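PDB 3FOK: Cgl0159-like domain-containing protein from Corynebacterium glutamicum, which is of unknown function but probably adopts a TIM-barrel fold, a scaffold shared by many enzymes. Local coordinates for residues 197-200 / 201-205; 227-230 / 231-234; 258-261 / 262-266. All blocks are in the same frame, centred on the assembly; numbering follows the deposited sequence.

Interaction 1. Residues 197-200 / 201-205; sequences LSTD and AVIQS
The methyl group of Ala-201 packs against the hydroxyl of Ser-198, with CB 3.4 Å from OG, at the point where the chain enters helix 199-210. Ser-198 holds the N-cap position, and its OG sits between its own backbone N and carbonyl carbon (chi1 69°), which brings it over the first turn. From there Ser-198 OG accepts a long, weak capping bond from Ala-201 N, at 3.5 Å; the same hydroxyl is also hydrogen-bonded to Asp-196. The backbone carbonyl makes the firmer link, Ser-198 O taking Val-202 N at 3.2 Å with an N-H...O angle of 167°, so the helical bonding pattern is established immediately after the cap. In the TIM-barrel architecture this helix follows strand 192-195, the antiparallel hairpin partner of 179-189, and leads on to 219-224, which is parallel to 179-189; Ala-201 rests on Met-185 of strand 179-189. Asp-200 contributes mainly through its backbone: Asp-200 O accepts Gln-204 N at 3.0 Å. Its carboxylate leads out of the turn to a salt bridge with Arg-231, and Glu-63 of a second subunit comes close to it; the arginine would be expected to offset the repulsion between these two acids. One residue earlier, Thr-199 runs alongside Ile-203, both side chains pointing the same way, and CG2 of Thr-199 lies 4.0 Å from CD1 of Ile-203. The Thr-199 torsion (chi1 -53°) sets CG2 anti to the backbone N and OG1 beside it, which sends the methyl to Ile-203 and the hydroxyl to the carbonyl of Glu-227.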
loop_
_atom_site.group_PDB
_atom_site.type_symbol
_atom_site.label_atom_id
_atom_site.label_comp_id
_atom_site.label_asym_id
_atom_site.label_seq_id
_atom_site.Cartn_x
_atom_site.Cartn_y
_atom_site.Cartn_z
ATOM N N LEU A 197 -2.740 8.802 -32.503
ATOM C CA LEU A 197 -2.686 7.754 -33.512
ATOM C C LEU A 197 -1.617 7.933 -34.585
ATOM O O LEU A 197 -1.664 7.282 -35.620
ATOM C CB LEU A 197 -4.056 7.596 -34.172
ATOM C CG LEU A 197 -5.169 7.138 -33.224
ATOM C CD1 LEU A 197 -6.477 6.991 -33.992
ATOM C CD2 LEU A 197 -4.779 5.814 -32.583
ATOM N N SER A 198 -0.648 8.807 -34.349
ATOM C CA SER A 198 0.417 9.000 -35.331
ATOM C C SER A 198 1.304 7.760 -35.293
ATOM O O SER A 198 1.462 7.136 -34.243
ATOM C CB SER A 198 1.248 10.247 -35.005
ATOM O OG SER A 198 2.019 10.059 -33.830
ATOM N N THR A 199 1.878 7.413 -36.437
ATOM C CA THR A 199 2.732 6.241 -36.549
ATOM C C THR A 199 3.790 6.123 -35.452
ATOM O O THR A 199 3.924 5.068 -34.827
ATOM C CB THR A 199 3.443 6.211 -37.915
ATOM O OG1 THR A 199 2.471 6.345 -38.957
ATOM C CG2 THR A 199 4.192 4.893 -38.099
ATOM N N ASP A 200 4.545 7.193 -35.217
ATOM C CA ASP A 200 5.593 7.151 -34.207
ATOM C C ASP A 200 5.097 6.958 -32.778
ATOM O O ASP A 200 5.787 6.340 -31.963
ATOM C CB ASP A 200 6.463 8.403 -34.292
ATOM C CG ASP A 200 7.358 8.398 -35.516
ATOM O OD1 ASP A 200 8.020 7.367 -35.759
ATOM O OD2 ASP A 200 7.410 9.420 -36.233
ATOM N N ALA A 201 3.910 7.479 -32.468
ATOM C CA ALA A 201 3.364 7.330 -31.126
ATOM C C ALA A 201 2.997 5.867 -30.888
ATOM O O ALA A 201 3.287 5.311 -29.825
ATOM C CB ALA A 201 2.145 8.216 -30.951
ATOM N N VAL A 202 2.363 5.242 -31.877
ATOM C CA VAL A 202 1.978 3.846 -31.755
ATOM C C VAL A 202 3.222 2.993 -31.545
ATOM O O VAL A 202 3.235 2.091 -30.704
ATOM C CB VAL A 202 1.237 3.354 -33.015
ATOM C CG1 VAL A 202 0.937 1.864 -32.897
ATOM C CG2 VAL A 202 -0.050 4.139 -33.197
ATOM N N ILE A 203 4.268 3.285 -32.312
ATOM C CA ILE A 203 5.513 2.543 -32.204
ATOM C C ILE A 203 6.115 2.693 -30.809
ATOM O O ILE A 203 6.551 1.707 -30.203
ATOM C CB ILE A 203 6.520 3.017 -33.271
ATOM C CG1 ILE A 203 6.072 2.517 -34.647
ATOM C CG2 ILE A 203 7.929 2.519 -32.941
ATOM C CD1 ILE A 203 6.918 3.004 -35.800
ATOM N N GLN A 204 6.122 3.917 -30.291
ATOM C CA GLN A 204 6.675 4.163 -28.966
ATOM C C GLN A 204 5.880 3.425 -27.887
ATOM O O GLN A 204 6.450 2.933 -26.915
ATOM C CB GLN A 204 6.682 5.660 -28.657
ATOM C CG GLN A 204 7.485 6.014 -27.415
ATOM C CD GLN A 204 7.394 7.482 -27.051
ATOM O OE1 GLN A 204 8.079 7.948 -26.136
ATOM N NE2 GLN A 204 6.546 8.223 -27.761
ATOM N N SER A 205 4.563 3.354 -28.058
ATOM C CA SER A 205 3.715 2.683 -27.081
ATOM C C SER A 205 3.976 1.183 -27.070
ATOM O O SER A 205 3.913 0.543 -26.021
ATOM C CB SER A 205 2.229 2.954 -27.367
ATOM O OG SER A 205 1.788 2.309 -28.543
#

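Interaction 2. Residues 227-230 / 231-234; sequences EEME and RVME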
loop_
_atom_site.group_PDB
_atom_site.type_symbol
_atom_site.label_atom_id
_atom_site.label_comp_id
_atom_site.label_asym_id
_atom_site.label_seq_id
_atom_site.Cartn_x
_atom_site.Cartn_y
_atom_site.Cartn_z
ATOM N N GLU A 227 -1.516 4.954 -39.971
ATOM C CA GLU A 227 -0.725 5.329 -41.134
ATOM C C GLU A 227 0.618 4.595 -41.083
ATOM O O GLU A 227 1.179 4.418 -40.004
ATOM C CB GLU A 227 -0.479 6.840 -41.121
ATOM C CG GLU A 227 -0.343 7.444 -42.498
ATOM C CD GLU A 227 -1.689 7.600 -43.177
ATOM O OE1 GLU A 227 -2.461 8.490 -42.759
ATOM O OE2 GLU A 227 -1.978 6.831 -44.117
ATOM N N GLU A 228 1.119 4.159 -42.242
ATOM C CA GLU A 228 2.417 3.460 -42.332
ATOM C C GLU A 228 2.583 2.205 -41.410
ATOM O O GLU A 228 3.605 2.101 -40.728
ATOM C CB GLU A 228 3.528 4.472 -42.001
ATOM C CG GLU A 228 4.044 5.288 -43.174
ATOM C CD GLU A 228 5.212 6.177 -42.791
ATOM O OE1 GLU A 228 4.980 7.219 -42.138
ATOM O OE2 GLU A 228 6.365 5.825 -43.129
HETATM N N MSE A 229 1.618 1.267 -41.477
HETATM C CA MSE A 229 1.473 0.044 -40.651
HETATM C C MSE A 229 2.434 -1.113 -40.760
HETATM O O MSE A 229 2.277 -2.150 -40.069
HETATM C CB MSE A 229 0.123 -0.591 -40.912
HETATM C CG MSE A 229 -1.002 -0.106 -39.994
HETATM SE SE MSE A 229 -0.704 -0.513 -38.149
HETATM C CE MSE A 229 -1.655 -2.186 -38.045
ATOM N N GLU A 230 3.427 -0.983 -41.619
ATOM C CA GLU A 230 4.314 -2.106 -41.881
ATOM C C GLU A 230 5.601 -1.727 -41.210
ATOM O O GLU A 230 6.487 -2.540 -40.942
ATOM C CB GLU A 230 4.355 -2.177 -43.367
ATOM C CG GLU A 230 5.257 -3.105 -44.141
ATOM C CD GLU A 230 5.083 -2.721 -45.583
ATOM O OE1 GLU A 230 3.915 -2.540 -46.025
ATOM O OE2 GLU A 230 6.101 -2.532 -46.260
ATOM N N ARG A 231 5.549 -0.478 -40.787
ATOM C CA ARG A 231 6.602 0.178 -40.091
ATOM C C ARG A 231 6.265 0.069 -38.606
ATOM O O ARG A 231 7.160 0.007 -37.768
ATOM C CB ARG A 231 6.627 1.612 -40.547
ATOM C CG ARG A 231 7.765 2.393 -39.990
ATOM C CD ARG A 231 7.762 3.794 -40.550
ATOM N NE ARG A 231 8.361 4.729 -39.610
ATOM C CZ ARG A 231 7.833 5.905 -39.302
ATOM N NH1 ARG A 231 6.699 6.294 -39.863
ATOM N NH2 ARG A 231 8.430 6.687 -38.417
ATOM N N VAL A 232 4.972 0.053 -38.287
ATOM C CA VAL A 232 4.539 -0.086 -36.911
ATOM C C VAL A 232 4.811 -1.535 -36.548
ATOM O O VAL A 232 5.234 -1.837 -35.436
ATOM C CB VAL A 232 3.028 0.187 -36.760
ATOM C CG1 VAL A 232 2.579 -0.181 -35.354
ATOM C CG2 VAL A 232 2.722 1.647 -37.047
HETATM N N MSE A 233 4.579 -2.433 -37.502
HETATM C CA MSE A 233 4.795 -3.854 -37.270
HETATM C C MSE A 233 6.261 -4.234 -37.130
HETATM O O MSE A 233 6.576 -5.347 -36.715
HETATM C CB MSE A 233 4.147 -4.685 -38.378
HETATM C CG MSE A 233 2.625 -4.715 -38.321
HETATM SE SE MSE A 233 1.930 -5.068 -36.539
HETATM C CE MSE A 233 1.106 -3.346 -36.233
ATOM N N GLU A 234 7.158 -3.317 -37.479
ATOM C CA GLU A 234 8.581 -3.586 -37.344
ATOM C C GLU A 234 8.967 -3.247 -35.907
ATOM O O GLU A 234 10.139 -3.280 -35.538
ATOM C CB GLU A 234 9.388 -2.737 -38.333
ATOM C CG GLU A 234 9.035 -2.997 -39.793
ATOM C CD GLU A 234 9.842 -2.154 -40.771
ATOM O OE1 GLU A 234 9.934 -0.923 -40.569
ATOM O OE2 GLU A 234 10.375 -2.725 -41.749
#
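Glu-228 and Arg-231 reach over one side of the short, weakly bonded helix 229-232, the helical link of a beta-alpha-beta crossover from strand 219-224 to strand 240-243 in the barrel. Their side chains cross obliquely and meet at their charged ends in a salt bridge, with Glu-228 OE1 3.0 Å from Arg-231 NH1. The oxygen comes to the guanidinium at its edge, near its plane, but the carboxylate as a whole is turned 37° from that plane. Glu-228 OE2 also stays near Arg-231 NH1, at 3.3 Å, while lying alongside CD, at 3.6 Å. With CG anti to the backbone N (chi1 -175°) and the chain extended as far as NE, the arginine runs straight out to bring NH1 beside the Glu-228 carboxylate. Its NH2 forms further salt bridges with Asp-200 and with Glu-63 of a second subunit, so the group links acids of both chains. Beneath the pair, Glu-228 O accepts Arg-231 N at 3.2 Å, the donor standing 42° out of the carbonyl plane, and takes only a weak bond from Val-232 N; this geometry fits a single irregular turn better than a regular helix. Apolar side chains fill the buried side. Val-232 leans on the selenium of Met-229, whose SE is 4.0 Å from Val-232 CB, while its own methyls face Thr-199 and Val-202 of helix 199-210. Met-229 and Met-233, both selenomethionines, bend at chi2 and chi3, which folds their ends together at an angle: the methyl CE of Met-229 lies 3.5 Å from CE of Met-233.

Interaction 3. Residues 258-261 / 262-266; sequences WEHA and LTLPG
The C-terminal end of helix 252-261 unwinds here through a type I beta turn, Ala-261 to Leu-264, which leads the chain toward strand 267-272 of the barrel. The last regular helical bond runs from Leu-262 N to Trp-258 O, at 2.7 Å and nearly straight on to the carbonyl. After it the spacing shortens: Thr-263 N reaches back three residues to His-260 O, and Leu-264 N closes the turn on Ala-261 O at 2.9 Å, the donor 56° out of the carbonyl plane. His-260 O receives a second donor, the hydroxyl of Thr-263, at 2.6 Å between OG1 and O. The two donors approach differently, since OG1 lies in the carbonyl plane whereas Thr-263 N stands well above it. OG1 gets there because it is placed between its backbone N and carbonyl carbon (chi1 70°), and this leaves CG2 to pack 3.4 Å from Glu-259 O. Leu-264 folds back beneath the turn with its branches divided: CD1 lies over one face of the His-260 ring, 4.1 Å from NE2, and CD2 approaches Ala-261 CB at 4.2 Å. Leu-262 lays CB 3.1 Å from Trp-258 O, and its side chain packs on Val-267 and Leu-270 of the following strand and Leu-242 of the neighbouring one. A helix end leaves carbonyls without the amides of a next turn; here His-260 O is answered by an amide and a hydroxyl of one threonine and Ala-261 O by the turn amide, so the helix dipole's negative end probably gains local stabilisation.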
loop_
_atom_site.group_PDB
_atom_site.type_symbol
_atom_site.label_atom_id
_atom_site.label_comp_id
_atom_site.label_asym_id
_atom_site.label_seq_id
_atom_site.Cartn_x
_atom_site.Cartn_y
_atom_site.Cartn_z
ATOM N N TRP A 258 -7.918 -2.654 -42.956
ATOM C CA TRP A 258 -7.732 -3.868 -42.170
ATOM C C TRP A 258 -7.149 -4.948 -43.071
ATOM O O TRP A 258 -6.188 -5.628 -42.708
ATOM C CB TRP A 258 -9.070 -4.365 -41.610
ATOM C CG TRP A 258 -9.726 -3.449 -40.625
ATOM C CD1 TRP A 258 -9.237 -2.269 -40.145
ATOM C CD2 TRP A 258 -10.997 -3.644 -39.993
ATOM N NE1 TRP A 258 -10.125 -1.717 -39.254
ATOM C CE2 TRP A 258 -11.214 -2.540 -39.142
ATOM C CE3 TRP A 258 -11.972 -4.647 -40.063
ATOM C CZ2 TRP A 258 -12.367 -2.410 -38.365
ATOM C CZ3 TRP A 258 -13.124 -4.516 -39.287
ATOM C CH2 TRP A 258 -13.309 -3.405 -38.449
ATOM N N GLU A 259 -7.747 -5.097 -44.248
ATOM C CA GLU A 259 -7.310 -6.088 -45.217
ATOM C C GLU A 259 -5.820 -5.949 -45.516
ATOM O O GLU A 259 -5.104 -6.945 -45.607
ATOM C CB GLU A 259 -8.130 -5.951 -46.504
ATOM C CG GLU A 259 -7.813 -6.985 -47.569
ATOM C CD GLU A 259 -8.786 -6.932 -48.736
ATOM O OE1 GLU A 259 -8.987 -5.833 -49.298
ATOM O OE2 GLU A 259 -9.347 -7.991 -49.093
ATOM N N HIS A 260 -5.350 -4.713 -45.664
ATOM C CA HIS A 260 -3.935 -4.482 -45.937
ATOM C C HIS A 260 -3.065 -4.842 -44.740
ATOM O O HIS A 260 -2.112 -5.609 -44.861
ATOM C CB HIS A 260 -3.669 -3.022 -46.300
ATOM C CG HIS A 260 -2.213 -2.666 -46.284
ATOM N ND1 HIS A 260 -1.306 -3.212 -47.167
ATOM C CD2 HIS A 260 -1.497 -1.882 -45.445
ATOM C CE1 HIS A 260 -0.093 -2.782 -46.870
ATOM N NE2 HIS A 260 -0.180 -1.975 -45.829
ATOM N N ALA A 261 -3.393 -4.272 -43.586
ATOM C CA ALA A 261 -2.640 -4.522 -42.363
ATOM C C ALA A 261 -2.614 -6.008 -42.026
ATOM O O ALA A 261 -1.623 -6.527 -41.513
ATOM C CB ALA A 261 -3.252 -3.733 -41.207
ATOM N N LEU A 262 -3.717 -6.682 -42.324
ATOM C CA LEU A 262 -3.857 -8.108 -42.061
ATOM C C LEU A 262 -2.792 -8.953 -42.769
ATOM O O LEU A 262 -2.573 -10.111 -42.408
ATOM C CB LEU A 262 -5.257 -8.563 -42.490
ATOM C CG LEU A 262 -6.187 -9.219 -41.464
ATOM C CD1 LEU A 262 -5.962 -8.649 -40.074
ATOM C CD2 LEU A 262 -7.628 -9.005 -41.906
ATOM N N THR A 263 -2.127 -8.374 -43.767
ATOM C CA THR A 263 -1.097 -9.097 -44.512
ATOM C C THR A 263 0.298 -8.900 -43.922
ATOM O O THR A 263 1.235 -9.617 -44.279
ATOM C CB THR A 263 -1.040 -8.648 -45.992
ATOM O OG1 THR A 263 -0.526 -7.312 -46.068
ATOM C CG2 THR A 263 -2.421 -8.694 -46.623
ATOM N N LEU A 264 0.433 -7.928 -43.025
ATOM C CA LEU A 264 1.719 -7.621 -42.407
ATOM C C LEU A 264 2.266 -8.714 -41.492
ATOM O O LEU A 264 1.512 -9.475 -40.885
ATOM C CB LEU A 264 1.615 -6.299 -41.651
ATOM C CG LEU A 264 1.744 -5.031 -42.503
ATOM C CD1 LEU A 264 1.288 -5.273 -43.932
ATOM C CD2 LEU A 264 0.929 -3.929 -41.863
ATOM N N PRO A 265 3.602 -8.794 -41.375
ATOM C CA PRO A 265 4.298 -9.784 -40.548
ATOM C C PRO A 265 3.865 -9.752 -39.085
ATOM O O PRO A 265 3.899 -8.704 -38.443
ATOM C CB PRO A 265 5.771 -9.399 -40.702
ATOM C CG PRO A 265 5.819 -8.669 -42.011
ATOM C CD PRO A 265 4.563 -7.845 -41.960
ATOM N N GLY A 266 3.458 -10.901 -38.560
ATOM C CA GLY A 266 3.054 -10.963 -37.169
ATOM C C GLY A 266 1.587 -10.722 -36.871
ATOM O O GLY A 266 1.108 -11.100 -35.803
#

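From the N terminus, the three contacts follow in series and none nests in or crosses another. Each closes only a short local turn: interaction 1 begins helix 199-210, interaction 2 forms the brief helix 229-232, and interaction 3 ends helix 252-261 before strand 267-272. Interaction 2 lies between the others and touches both, its centre about 9 Å from that of interaction 1 and about 10 Å from that of interaction 3, whereas 197-205 and 258-266 stay about 10 Å apart at their nearest atoms. Val-202 CG1 meets Val-232 CG1 at 3.6 Å; on the other flank, Met-233 CG lies 3.8 Å from Leu-264 CB. Neighbouring helices and the turn after 252-261 are thus joined outside the barrel, and all three contacts touch the second subunit.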